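Local coordinates for histidine acid phosphatase (Bifidobacterium longum subsp. infantis, PDB 6RXF), which probably removes phosphate groups from inositol phosphates such as phytate and from 2,3-bisphosphoglycerate, as a MINPP1-type member of the histidine acid phosphatase family, at residues 75-80 / 248-253; 102-107 / 144-149; 172-177 / 184-189; 260-265 / 303-308; 377-382 / 408-413. The protein carries 1 engineered substitution. All coordinates share one frame; numbering follows the deposited sequence.

Contact 1: residues 75-80 / 248-253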
# COMPACT_ATOMS: atom_id res chain seq x y z
N GLY A 75 -23.61 -29.97 -3.85
CA GLY A 75 -22.99 -29.49 -2.63
C GLY A 75 -23.40 -28.12 -2.15
O GLY A 75 -22.93 -27.68 -1.10
N PHE A 76 -24.26 -27.42 -2.89
CA PHE A 76 -24.76 -26.14 -2.43
C PHE A 76 -25.93 -26.36 -1.47
O PHE A 76 -26.63 -27.37 -1.54
CB PHE A 76 -25.20 -25.26 -3.60
CG PHE A 76 -24.06 -24.54 -4.27
CD1 PHE A 76 -23.61 -23.32 -3.78
CD2 PHE A 76 -23.45 -25.07 -5.40
CE1 PHE A 76 -22.57 -22.64 -4.40
CE2 PHE A 76 -22.41 -24.40 -6.02
CZ PHE A 76 -21.96 -23.19 -5.52
N LYS A 77 -26.12 -25.40 -0.56
CA LYS A 77 -27.22 -25.52 0.39
C LYS A 77 -28.59 -25.36 -0.26
O LYS A 77 -29.58 -25.85 0.29
CB LYS A 77 -27.05 -24.49 1.51
CG LYS A 77 -26.15 -24.95 2.65
CD LYS A 77 -26.22 -24.00 3.83
CE LYS A 77 -26.24 -24.75 5.14
NZ LYS A 77 -25.04 -25.63 5.29
N SER A 78 -28.67 -24.70 -1.41
CA SER A 78 -29.93 -24.49 -2.11
C SER A 78 -29.64 -23.94 -3.50
O SER A 78 -28.53 -23.48 -3.78
CB SER A 78 -30.86 -23.54 -1.35
OG SER A 78 -30.44 -22.20 -1.50
N GLU A 79 -30.66 -23.98 -4.35
CA GLU A 79 -30.51 -23.43 -5.70
C GLU A 79 -30.30 -21.93 -5.65
O GLU A 79 -29.45 -21.39 -6.38
CB GLU A 79 -31.74 -23.77 -6.54
CG GLU A 79 -32.18 -25.22 -6.47
CD GLU A 79 -31.39 -26.12 -7.39
OE1 GLU A 79 -31.79 -27.29 -7.57
OE2 GLU A 79 -30.35 -25.66 -7.93
N ALA A 80 -31.05 -21.23 -4.80
CA ALA A 80 -30.93 -19.78 -4.72
C ALA A 80 -29.55 -19.36 -4.22
O ALA A 80 -28.95 -18.42 -4.75
CB ALA A 80 -32.02 -19.21 -3.80
N LEU A 248 -17.69 -19.96 7.76
CA LEU A 248 -17.92 -19.06 6.64
C LEU A 248 -18.43 -19.82 5.43
O LEU A 248 -19.40 -19.40 4.79
CB LEU A 248 -16.64 -18.30 6.29
CG LEU A 248 -16.87 -17.31 5.16
CD1 LEU A 248 -17.43 -15.99 5.70
CD2 LEU A 248 -15.61 -17.07 4.32
N LEU A 249 -17.80 -20.96 5.10
CA LEU A 249 -18.27 -21.78 3.99
C LEU A 249 -19.59 -22.48 4.30
O LEU A 249 -20.32 -22.83 3.37
CB LEU A 249 -17.22 -22.82 3.62
CG LEU A 249 -15.84 -22.28 3.28
CD1 LEU A 249 -14.91 -23.42 2.87
CD2 LEU A 249 -15.93 -21.24 2.18
N SER A 250 -19.90 -22.70 5.58
CA SER A 250 -21.13 -23.36 5.98
C SER A 250 -22.39 -22.58 5.58
O SER A 250 -23.48 -23.15 5.66
CB SER A 250 -21.13 -23.57 7.50
OG SER A 250 -22.02 -24.59 7.90
N GLN A 251 -22.27 -21.32 5.15
CA GLN A 251 -23.44 -20.60 4.64
C GLN A 251 -23.76 -20.95 3.20
O GLN A 251 -24.87 -20.69 2.74
CB GLN A 251 -23.25 -19.08 4.72
CG GLN A 251 -22.60 -18.53 5.97
CD GLN A 251 -22.27 -17.05 5.84
OE1 GLN A 251 -23.13 -16.18 5.99
NE2 GLN A 251 -21.01 -16.77 5.54
N ILE A 252 -22.79 -21.50 2.47
CA ILE A 252 -22.90 -21.74 1.04
C ILE A 252 -22.98 -23.23 0.72
O ILE A 252 -23.88 -23.67 0.01
CB ILE A 252 -21.72 -21.08 0.28
CG1 ILE A 252 -21.80 -19.55 0.37
CG2 ILE A 252 -21.67 -21.56 -1.16
CD1 ILE A 252 -20.44 -18.90 0.62
N PHE A 253 -22.06 -24.01 1.27
CA PHE A 253 -21.90 -25.41 0.94
C PHE A 253 -22.43 -26.30 2.06
O PHE A 253 -22.42 -25.91 3.23
CB PHE A 253 -20.43 -25.73 0.66
CG PHE A 253 -19.81 -24.83 -0.36
CD1 PHE A 253 -20.04 -25.03 -1.72
CD2 PHE A 253 -19.01 -23.77 0.02
CE1 PHE A 253 -19.48 -24.19 -2.66
CE2 PHE A 253 -18.44 -22.93 -0.91
CZ PHE A 253 -18.68 -23.14 -2.26
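Phe76 and Phe253 face each other in a single beta bridge, with 4.5 Å between Phe76 CA and Phe253 CA. The bridge ties the loop entering helix 79-99 to the turn that follows helix 239-249, in the helical part of this histidine phosphatase. Among the hydrogen bonds, Lys77 N gives the backbone bond to Ile252 O at 2.9 Å, with an N-H...O angle of 153°. The lysine chain then bends in its last two torsions, which carries Lys77 NZ to Ser250 O at 3.0 Å and, weakly, to Phe253 O at 3.3 Å. One residue therefore grips three carbonyls of the turn. A CA-H...O contact of 3.2 Å between Phe253 CA and Gly75 O adds to the backbone pairing. The apolar part comprises Phe76, Ile252 and Phe253, and both Phe76 and Phe253 also touch Ala70 of helix 59-73. Phe76 runs alongside both partners in the same direction. The two rings meet obliquely, planes at 38°, with Phe253 CE1 over one face of Phe76. Ile252 CG2, anti to its own backbone nitrogen, touches both rings: it is 3.5 Å from Phe76 CE1 and stands over the centre of the Phe253 ring.

Contact 2: residues 102-107 / 144-149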
# COMPACT_ATOMS: atom_id res chain seq x y z
N GLY A 102 -5.64 -5.69 -12.25
CA GLY A 102 -4.52 -4.99 -11.64
C GLY A 102 -4.49 -3.50 -11.87
O GLY A 102 -3.53 -2.84 -11.45
N MET A 103 -5.50 -2.93 -12.52
CA MET A 103 -5.51 -1.52 -12.84
C MET A 103 -6.29 -0.73 -11.79
O MET A 103 -7.15 -1.27 -11.10
CB MET A 103 -6.09 -1.29 -14.23
CG MET A 103 -5.22 -1.82 -15.37
SD MET A 103 -3.54 -1.16 -15.33
CE MET A 103 -2.55 -2.66 -15.32
N LEU A 104 -5.94 0.55 -11.67
CA LEU A 104 -6.68 1.48 -10.81
C LEU A 104 -8.17 1.41 -11.09
O LEU A 104 -8.60 1.23 -12.23
CB LEU A 104 -6.20 2.90 -11.06
CG LEU A 104 -5.23 3.61 -10.13
CD1 LEU A 104 -5.44 5.11 -10.29
CD2 LEU A 104 -5.42 3.20 -8.68
N THR A 105 -8.97 1.55 -10.04
CA THR A 105 -10.41 1.74 -10.18
C THR A 105 -10.75 3.22 -10.09
O THR A 105 -9.91 4.06 -9.76
CB THR A 105 -11.17 0.95 -9.11
OG1 THR A 105 -10.77 1.41 -7.82
CG2 THR A 105 -10.88 -0.53 -9.24
N GLY A 106 -12.01 3.53 -10.39
CA GLY A 106 -12.46 4.91 -10.28
C GLY A 106 -12.30 5.46 -8.88
O GLY A 106 -12.00 6.64 -8.70
N GLN A 107 -12.48 4.60 -7.87
CA GLN A 107 -12.25 5.00 -6.49
C GLN A 107 -10.79 5.39 -6.27
O GLN A 107 -10.50 6.37 -5.57
CB GLN A 107 -12.65 3.86 -5.55
CG GLN A 107 -12.55 4.21 -4.08
CD GLN A 107 -12.74 3.01 -3.19
OE1 GLN A 107 -11.77 2.38 -2.76
NE2 GLN A 107 -13.99 2.68 -2.90
N GLU A 144 5.33 1.12 -12.58
CA GLU A 144 4.12 0.32 -12.72
C GLU A 144 2.94 1.20 -13.11
O GLU A 144 2.83 2.35 -12.68
CB GLU A 144 3.83 -0.43 -11.42
CG GLU A 144 2.84 -1.58 -11.55
CD GLU A 144 3.05 -2.65 -10.51
OE1 GLU A 144 4.16 -3.23 -10.46
OE2 GLU A 144 2.11 -2.92 -9.72
N ALA A 145 2.04 0.65 -13.94
CA ALA A 145 0.93 1.44 -14.45
C ALA A 145 0.08 2.00 -13.32
O ALA A 145 -0.31 3.18 -13.35
CB ALA A 145 0.07 0.60 -15.40
N ARG A 146 -0.20 1.19 -12.31
CA ARG A 146 -1.04 1.63 -11.20
C ARG A 146 -0.47 2.86 -10.52
O ARG A 146 -1.20 3.82 -10.23
CB ARG A 146 -1.21 0.49 -10.19
CG ARG A 146 -2.64 0.25 -9.80
CD ARG A 146 -2.74 -0.80 -8.71
NE ARG A 146 -2.43 -2.13 -9.20
CZ ARG A 146 -1.28 -2.76 -8.99
NH1 ARG A 146 -1.09 -3.98 -9.48
NH2 ARG A 146 -0.32 -2.17 -8.29
N ALA A 147 0.84 2.87 -10.24
CA ALA A 147 1.43 4.01 -9.55
C ALA A 147 1.42 5.25 -10.44
O ALA A 147 1.07 6.34 -9.99
CB ALA A 147 2.85 3.67 -9.09
N THR A 148 1.78 5.09 -11.72
CA THR A 148 1.76 6.23 -12.64
C THR A 148 0.35 6.79 -12.80
O THR A 148 0.17 8.01 -12.83
CB THR A 148 2.33 5.83 -14.01
OG1 THR A 148 3.58 5.18 -13.84
CG2 THR A 148 2.52 7.07 -14.88
N GLU A 149 -0.66 5.92 -12.93
CA GLU A 149 -2.02 6.42 -13.13
C GLU A 149 -2.54 7.12 -11.88
O GLU A 149 -3.22 8.15 -11.99
CB GLU A 149 -2.97 5.29 -13.53
CG GLU A 149 -4.41 5.77 -13.67
CD GLU A 149 -5.29 4.85 -14.50
OE1 GLU A 149 -5.99 5.36 -15.40
OE2 GLU A 149 -5.29 3.63 -14.25
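The Arg146 guanidinium meets Gly102 edge-on: Gly102 O lies at the NE side, tilted 28° from the guanidinium plane. The contact joins the start of helix 145-161 to the loop running into helix 106-122, and Arg146 also touches His49 and Arg52 of the RHGxR segment that carries the signature of the histidine acid phosphatases, consistent with a place beside the phosphate pocket. Arg146 NE donates to Gly102 O at 2.6 Å, entering from above the carbonyl plane, with an N-H...O angle of 137°; the bond is short but not straight. At another corner of the same flat group, Arg146 NH2 forms a salt bridge of 2.9 Å with Glu144 OE2, the carboxylate of the residue at the N-cap of helix 145-161. Replaced by an alanine, this residue would probably leave Gly102 O without its side-chain donor and Glu144 without its charged mate. The aliphatic part of the arginine packs too, Arg146 CG lying 3.8 Å from Leu104 N. One turn on, Glu149 and Leu104 slide past each other in opposite directions. With CG anti to the backbone nitrogen (chi1 177°) and the chain extended beyond, Glu149 lies along Leu104: Glu149 CG is 3.6 Å from Leu104 CD1, while Glu149 OE2 lies 3.4 Å from Leu104 CB. Met103 bends round to set its SD 4.0 Å from Ala145 CB.

Contact 3: residues 172-177 / 184-189. With ZN (zinc ion), chain I.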
# COMPACT_ATOMS: atom_id res chain seq x y z
N ALA A 172 11.05 18.33 -16.48
CA ALA A 172 11.04 17.35 -17.56
C ALA A 172 11.83 16.12 -17.13
O ALA A 172 13.02 16.25 -16.81
CB ALA A 172 11.62 17.94 -18.83
N PRO A 173 11.22 14.94 -17.08
CA PRO A 173 11.98 13.75 -16.70
C PRO A 173 13.00 13.38 -17.76
O PRO A 173 12.83 13.67 -18.95
CB PRO A 173 10.90 12.66 -16.58
CG PRO A 173 9.59 13.40 -16.55
CD PRO A 173 9.80 14.65 -17.33
N THR A 174 14.07 12.73 -17.31
CA THR A 174 15.02 12.11 -18.23
C THR A 174 14.68 10.66 -18.52
O THR A 174 15.31 10.06 -19.40
CB THR A 174 16.44 12.19 -17.66
OG1 THR A 174 16.45 11.60 -16.35
CG2 THR A 174 16.89 13.64 -17.56
N ASN A 175 13.72 10.08 -17.81
CA ASN A 175 13.28 8.70 -18.05
C ASN A 175 11.79 8.62 -17.79
O ASN A 175 11.34 8.04 -16.79
CB ASN A 175 14.06 7.73 -17.16
CG ASN A 175 13.91 6.29 -17.60
OD1 ASN A 175 13.40 6.02 -18.68
ND2 ASN A 175 14.37 5.37 -16.76
N PRO A 176 10.97 9.20 -18.67
CA PRO A 176 9.54 9.31 -18.37
C PRO A 176 8.85 7.96 -18.34
O PRO A 176 9.24 7.01 -19.02
CB PRO A 176 9.00 10.17 -19.52
CG PRO A 176 10.00 10.01 -20.61
CD PRO A 176 11.33 9.84 -19.94
N ALA A 177 7.80 7.89 -17.51
CA ALA A 177 7.07 6.64 -17.36
C ALA A 177 6.47 6.16 -18.68
O ALA A 177 6.40 4.95 -18.92
CB ALA A 177 5.98 6.79 -16.30
N ASP A 184 5.07 13.15 -17.69
CA ASP A 184 5.58 14.04 -16.66
C ASP A 184 6.32 13.32 -15.54
O ASP A 184 6.95 13.98 -14.71
CB ASP A 184 4.43 14.84 -16.04
CG ASP A 184 4.05 16.04 -16.87
OD1 ASP A 184 4.91 16.53 -17.63
OD2 ASP A 184 2.90 16.51 -16.74
N PHE A 185 6.27 11.99 -15.51
CA PHE A 185 6.70 11.23 -14.34
C PHE A 185 8.06 10.59 -14.59
O PHE A 185 8.23 9.84 -15.56
CB PHE A 185 5.67 10.16 -13.99
CG PHE A 185 4.50 10.71 -13.24
CD1 PHE A 185 3.56 11.48 -13.89
CD2 PHE A 185 4.38 10.50 -11.87
CE1 PHE A 185 2.49 12.02 -13.20
CE2 PHE A 185 3.31 11.03 -11.17
CZ PHE A 185 2.37 11.80 -11.84
N GLN A 186 9.01 10.89 -13.72
CA GLN A 186 10.30 10.22 -13.74
C GLN A 186 10.18 8.84 -13.11
O GLN A 186 9.63 8.70 -12.02
CB GLN A 186 11.34 11.06 -12.99
CG GLN A 186 12.66 10.35 -12.73
CD GLN A 186 13.54 10.31 -13.95
OE1 GLN A 186 13.18 10.83 -15.01
NE2 GLN A 186 14.70 9.69 -13.82
N LYS A 187 10.69 7.82 -13.80
CA LYS A 187 10.78 6.49 -13.22
C LYS A 187 11.93 6.45 -12.23
O LYS A 187 13.02 6.95 -12.51
CB LYS A 187 10.97 5.43 -14.31
CG LYS A 187 9.69 5.09 -15.05
CD LYS A 187 9.87 3.87 -15.95
CE LYS A 187 10.76 4.19 -17.14
NZ LYS A 187 10.71 3.11 -18.17
N ASN A 188 11.69 5.85 -11.06
CA ASN A 188 12.69 5.79 -10.00
C ASN A 188 12.51 4.49 -9.22
O ASN A 188 12.00 4.48 -8.09
CB ASN A 188 12.59 7.00 -9.08
CG ASN A 188 13.86 7.26 -8.31
OD1 ASN A 188 14.86 6.55 -8.47
ND2 ASN A 188 13.84 8.29 -7.47
N PRO A 189 12.93 3.36 -9.80
CA PRO A 189 12.72 2.07 -9.11
C PRO A 189 13.69 1.83 -7.96
O PRO A 189 13.49 0.86 -7.22
CB PRO A 189 12.92 1.05 -10.24
CG PRO A 189 13.87 1.72 -11.18
CD PRO A 189 13.53 3.19 -11.13
ZN ZN I . 1.13 17.08 -17.13
O HOH W 1 1.38 19.10 -15.89
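Gln186 and Asn175 meet through a side chain folded back onto the backbone of the loop. Gln186 CG stands anti to its backbone nitrogen, and a bend at the next torsion (chi2 78°) turns the amide so that Gln186 OE1 accepts from Asn175 N at 2.9 Å, the donor tilted 24° from the carbonyl plane. The same oxygen lies 3.3 Å from Pro173 CB. A leucine in its place would probably leave Asn175 N without this acceptor and the loop at Asn175 without its side-chain tie to the strand. Lys187 crosses Asn175 obliquely, with Lys187 CE 3.6 Å from Asn175 OD1; its ammonium continues to a salt bridge with Asp201. Behind these side chains, Pro176 and Gln186 form one antiparallel, non-hydrogen-bonded pair, flanked by Lys187 N to Asn175 O at 3.1 Å (N-H...O 168°) and Ala177 N to Phe185 O at 2.8 Å. The loop thus borders strand 185-187, which also pairs with strand 136-141. The CG corner of the Pro173 ring reaches the Asp184 carbonyl, Pro173 CG lying 3.3 Å from Asp184 O. Asp184 leaves its backbone pointing away from 172-177, and its OD2 binds the zinc ion at 1.9 Å. A water and Lys183 NZ also bind this ion, and Glu155, another zinc ligand, lies close by. Coordination through a lysine nitrogen implies that Lys183 is probably a neutral amine here.

Contact 4: residues 260-265 / 303-308. With ZN (zinc ion), chain F.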
# COMPACT_ATOMS: atom_id res chain seq x y z
N LYS A 260 -16.08 -33.65 2.83
CA LYS A 260 -15.21 -34.25 1.83
C LYS A 260 -14.04 -33.33 1.47
O LYS A 260 -12.95 -33.82 1.15
CB LYS A 260 -16.02 -34.60 0.58
CG LYS A 260 -17.12 -35.61 0.84
CD LYS A 260 -17.46 -36.38 -0.42
CE LYS A 260 -17.78 -35.44 -1.57
NZ LYS A 260 -17.34 -36.00 -2.88
N LEU A 261 -14.24 -32.02 1.53
CA LEU A 261 -13.11 -31.11 1.30
C LEU A 261 -12.12 -31.17 2.45
O LEU A 261 -10.90 -31.16 2.23
CB LEU A 261 -13.62 -29.69 1.07
CG LEU A 261 -12.55 -28.59 0.98
CD1 LEU A 261 -11.49 -28.91 -0.07
CD2 LEU A 261 -13.19 -27.25 0.70
N GLU A 262 -12.61 -31.23 3.69
CA GLU A 262 -11.71 -31.28 4.83
C GLU A 262 -11.00 -32.62 4.96
O GLU A 262 -9.99 -32.71 5.65
CB GLU A 262 -12.47 -30.94 6.12
CG GLU A 262 -12.25 -29.50 6.56
CD GLU A 262 -13.04 -29.12 7.80
OE1 GLU A 262 -12.51 -28.39 8.65
OE2 GLU A 262 -14.21 -29.55 7.91
N ASN A 263 -11.51 -33.67 4.29
CA ASN A 263 -10.85 -34.97 4.26
C ASN A 263 -10.01 -35.17 3.01
O ASN A 263 -9.72 -36.31 2.63
CB ASN A 263 -11.89 -36.09 4.39
CG ASN A 263 -12.21 -36.41 5.83
OD1 ASN A 263 -13.24 -35.99 6.35
ND2 ASN A 263 -11.33 -37.16 6.47
N GLY A 264 -9.62 -34.08 2.34
CA GLY A 264 -8.71 -34.17 1.21
C GLY A 264 -9.24 -34.92 0.01
O GLY A 264 -8.45 -35.40 -0.80
N GLU A 265 -10.56 -35.04 -0.13
CA GLU A 265 -11.15 -35.72 -1.27
C GLU A 265 -11.37 -34.81 -2.47
O GLU A 265 -11.63 -35.30 -3.57
CB GLU A 265 -12.50 -36.35 -0.88
CG GLU A 265 -12.37 -37.59 -0.01
CD GLU A 265 -13.68 -37.93 0.69
OE1 GLU A 265 -13.67 -38.10 1.93
OE2 GLU A 265 -14.71 -38.02 -0.00
N LYS A 303 -6.87 -26.41 -1.83
CA LYS A 303 -6.76 -27.74 -1.24
C LYS A 303 -7.53 -27.89 0.08
O LYS A 303 -7.73 -29.02 0.56
CB LYS A 303 -5.29 -28.14 -1.01
CG LYS A 303 -4.41 -27.32 -0.11
CD LYS A 303 -3.48 -26.33 -0.78
CE LYS A 303 -2.77 -25.41 0.26
NZ LYS A 303 -1.97 -24.32 -0.38
N SER A 304 -7.97 -26.78 0.69
CA SER A 304 -8.57 -26.86 2.02
C SER A 304 -9.71 -25.86 2.13
O SER A 304 -9.91 -25.01 1.27
CB SER A 304 -7.53 -26.59 3.11
OG SER A 304 -6.97 -25.30 2.93
N GLU A 305 -10.47 -25.99 3.22
CA GLU A 305 -11.46 -24.98 3.58
C GLU A 305 -10.82 -23.62 3.79
O GLU A 305 -11.42 -22.59 3.46
CB GLU A 305 -12.19 -25.39 4.86
CG GLU A 305 -13.32 -26.37 4.64
CD GLU A 305 -14.16 -26.55 5.88
OE1 GLU A 305 -13.64 -26.34 6.99
OE2 GLU A 305 -15.35 -26.91 5.75
N TYR A 306 -9.59 -23.59 4.33
CA TYR A 306 -8.88 -22.33 4.51
C TYR A 306 -8.65 -21.61 3.18
O TYR A 306 -8.81 -20.39 3.10
CB TYR A 306 -7.55 -22.59 5.22
CG TYR A 306 -6.61 -21.41 5.27
CD1 TYR A 306 -6.81 -20.38 6.18
CD2 TYR A 306 -5.50 -21.33 4.44
CE1 TYR A 306 -5.95 -19.30 6.25
CE2 TYR A 306 -4.63 -20.25 4.50
CZ TYR A 306 -4.86 -19.24 5.41
OH TYR A 306 -4.00 -18.16 5.47
N ASP A 307 -8.26 -22.36 2.13
CA ASP A 307 -8.01 -21.76 0.82
C ASP A 307 -9.27 -21.14 0.25
O ASP A 307 -9.26 -19.99 -0.20
CB ASP A 307 -7.48 -22.80 -0.16
CG ASP A 307 -6.13 -23.34 0.24
OD1 ASP A 307 -5.39 -22.66 0.98
OD2 ASP A 307 -5.81 -24.47 -0.17
N ALA A 308 -10.35 -21.91 0.24
CA ALA A 308 -11.63 -21.39 -0.25
C ALA A 308 -12.04 -20.15 0.54
O ALA A 308 -12.31 -19.10 -0.05
CB ALA A 308 -12.69 -22.48 -0.15
ZN ZN F . -15.38 -28.08 7.77
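A zinc site bridges the end of helix 255-262 and the start of helix 305-321, with Glu262 and Glu305 as its carboxylate ligands. Glu262 OE2 holds the ion at 1.9 Å, whereas Glu305 binds through both oxygens, Glu305 OE2 at 2.3 Å and Glu305 OE1 at a longer 2.6 Å. His246 ND1 binds the same ion. The two carboxylates stack with planes 26° apart, which leaves Glu262 OE1 only 2.9 Å from Glu305 OE1. Both are acceptors, so the approach is no hydrogen bond; the zinc charge probably offsets the repulsion. Leu261 packs beside the site: it leaves its backbone toward 303-308, and with CG anti to the backbone nitrogen (chi1 173°) Leu261 CD2 lies 3.9 Å from Glu305 N and Leu261 CD1 3.8 Å from Lys303 O. Each segment has its own helix-end motif. Gly264, with positive phi, is the C-prime residue of a Schellman motif closing helix 255-262. Ser304 and Asp307 form a capping box whose two bonds are weak, but Asp307 OD2 also takes Lys303 N at 2.8 Å on its anti lone pair. Glu305 therefore sits in the first turn of a capped helix, where the helix end would probably favour its negative charge. Around the contact, Glu305 and Ala308 touch Leu249 of helix 239-249, while Leu261 and Ala308 rest on Met66 of helix 59-73, so the site lies within a group of four helices.

Contact 5: residues 377-382 / 408-413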
# COMPACT_ATOMS: atom_id res chain seq x y z
N PRO A 377 16.95 3.61 1.17
CA PRO A 377 17.11 4.51 0.01
C PRO A 377 16.02 5.56 -0.07
O PRO A 377 16.29 6.70 -0.47
CB PRO A 377 17.06 3.56 -1.19
CG PRO A 377 17.49 2.26 -0.65
CD PRO A 377 17.00 2.19 0.76
N LEU A 378 14.78 5.21 0.30
CA LEU A 378 13.69 6.17 0.21
C LEU A 378 13.79 7.24 1.30
O LEU A 378 13.50 8.42 1.04
CB LEU A 378 12.35 5.44 0.30
CG LEU A 378 11.13 6.35 0.32
CD1 LEU A 378 11.13 7.28 -0.90
CD2 LEU A 378 9.86 5.52 0.38
N LEU A 379 14.18 6.86 2.51
CA LEU A 379 14.42 7.87 3.54
C LEU A 379 15.61 8.75 3.17
O LEU A 379 15.59 9.96 3.40
CB LEU A 379 14.64 7.21 4.90
CG LEU A 379 15.04 8.08 6.10
CD1 LEU A 379 14.02 9.18 6.41
CD2 LEU A 379 15.27 7.21 7.32
N ASP A 380 16.64 8.15 2.57
CA ASP A 380 17.78 8.93 2.08
C ASP A 380 17.33 9.97 1.06
O ASP A 380 17.76 11.13 1.11
CB ASP A 380 18.83 8.00 1.46
CG ASP A 380 19.60 7.20 2.49
OD1 ASP A 380 19.41 7.43 3.70
OD2 ASP A 380 20.39 6.32 2.08
N ASP A 381 16.45 9.58 0.14
CA ASP A 381 15.99 10.52 -0.87
C ASP A 381 15.11 11.60 -0.26
O ASP A 381 15.14 12.76 -0.69
CB ASP A 381 15.24 9.79 -1.98
CG ASP A 381 15.18 10.58 -3.27
OD1 ASP A 381 16.25 10.78 -3.88
OD2 ASP A 381 14.07 11.01 -3.66
N PHE A 382 14.31 11.24 0.75
CA PHE A 382 13.53 12.25 1.47
C PHE A 382 14.43 13.36 2.00
O PHE A 382 14.11 14.54 1.88
CB PHE A 382 12.74 11.60 2.61
CG PHE A 382 11.28 11.43 2.31
CD1 PHE A 382 10.85 10.51 1.36
CD2 PHE A 382 10.33 12.18 2.99
CE1 PHE A 382 9.51 10.36 1.09
CE2 PHE A 382 8.99 12.03 2.72
CZ PHE A 382 8.57 11.12 1.77
N MET A 408 5.05 -0.02 3.76
CA MET A 408 5.14 -0.82 4.98
C MET A 408 6.54 -0.84 5.59
O MET A 408 6.66 -0.58 6.80
CB MET A 408 4.62 -2.23 4.72
CG MET A 408 3.12 -2.36 4.68
SD MET A 408 2.51 -4.02 4.33
CE MET A 408 2.74 -4.12 2.56
N PRO A 409 7.61 -1.15 4.86
CA PRO A 409 8.94 -1.02 5.47
C PRO A 409 9.30 0.41 5.81
O PRO A 409 10.01 0.65 6.79
CB PRO A 409 9.89 -1.62 4.42
CG PRO A 409 9.14 -1.53 3.14
CD PRO A 409 7.70 -1.73 3.50
N PHE A 410 8.82 1.38 5.02
CA PHE A 410 9.10 2.79 5.32
C PHE A 410 8.44 3.20 6.64
O PHE A 410 9.03 3.96 7.42
CB PHE A 410 8.62 3.67 4.17
CG PHE A 410 9.08 5.10 4.25
CD1 PHE A 410 10.42 5.41 4.40
CD2 PHE A 410 8.16 6.14 4.16
CE1 PHE A 410 10.84 6.73 4.47
CE2 PHE A 410 8.58 7.46 4.23
CZ PHE A 410 9.92 7.76 4.38
N ALA A 411 7.23 2.71 6.91
CA ALA A 411 6.58 3.03 8.18
C ALA A 411 7.33 2.39 9.35
O ALA A 411 7.54 3.04 10.37
CB ALA A 411 5.13 2.56 8.17
N ALA A 412 7.73 1.12 9.21
CA ALA A 412 8.50 0.49 10.27
C ALA A 412 9.85 1.15 10.45
O ALA A 412 10.34 1.29 11.58
CB ALA A 412 8.66 -1.01 9.99
N LEU A 413 10.48 1.58 9.35
CA LEU A 413 11.81 2.18 9.44
C LEU A 413 11.77 3.47 10.24
O LEU A 413 12.67 3.73 11.04
CB LEU A 413 12.38 2.42 8.05
CG LEU A 413 13.75 3.10 8.04
CD1 LEU A 413 14.77 2.28 8.82
CD2 LEU A 413 14.22 3.35 6.61
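Phe410 fills the crossing between helices 376-390 and 404-414, which flank strand 395-402 in the chain and pack beside the mixed sheet of the histidine phosphatase fold. In the first shell, Leu378 CD2 lies over one face of the Phe410 ring in a CH-pi contact, 4.0 Å from the ring centroid. The two side chains cross at about a right angle. Leu379 comes in at the ring edge, in its plane, with Leu379 CB 3.9 Å from Phe410 CE1. The rim atom Phe410 CZ in turn stands over the centre of the Phe382 ring; the planes are 44° apart, so the pair is oblique. Phe410 holds CG anti to its backbone nitrogen (chi1 -169°), which sends the ring across to the other helix. The short axis segments cross at -69° and approach to 10.7 Å, a separation filled by these large side chains. Further out, Met46 of strand 38-48 touches Leu378, Phe382 and Phe410, and Arg400 of strand 395-402 touches Leu378 and Phe382. Trp452 meets the Phe382 ring edge-to-face. Leu379 also meets Leu413 methyl to methyl, Leu379 CD2 4.1 Å from Leu413 CD2.

From the N terminus, contact 1 opens at 75-80 and closes only at 248-253; contacts 2 and 3 both open and close within that span. Contact 2 links the loop before helix 106-122 to the start of helix 145-161, and contact 3 then makes a short closure at strand 185-187. These two touch through Thr148 CG2 and Ala177 CB, 3.7 Å apart. Contacts 4 and 5 follow in series, and no contact crosses another. Contact 4 touches contact 1 through Leu249, so both belong to the helical part. Contact 5 lies beside the mixed sheet, its nearest atoms about 5 Å from contact 3 without touching.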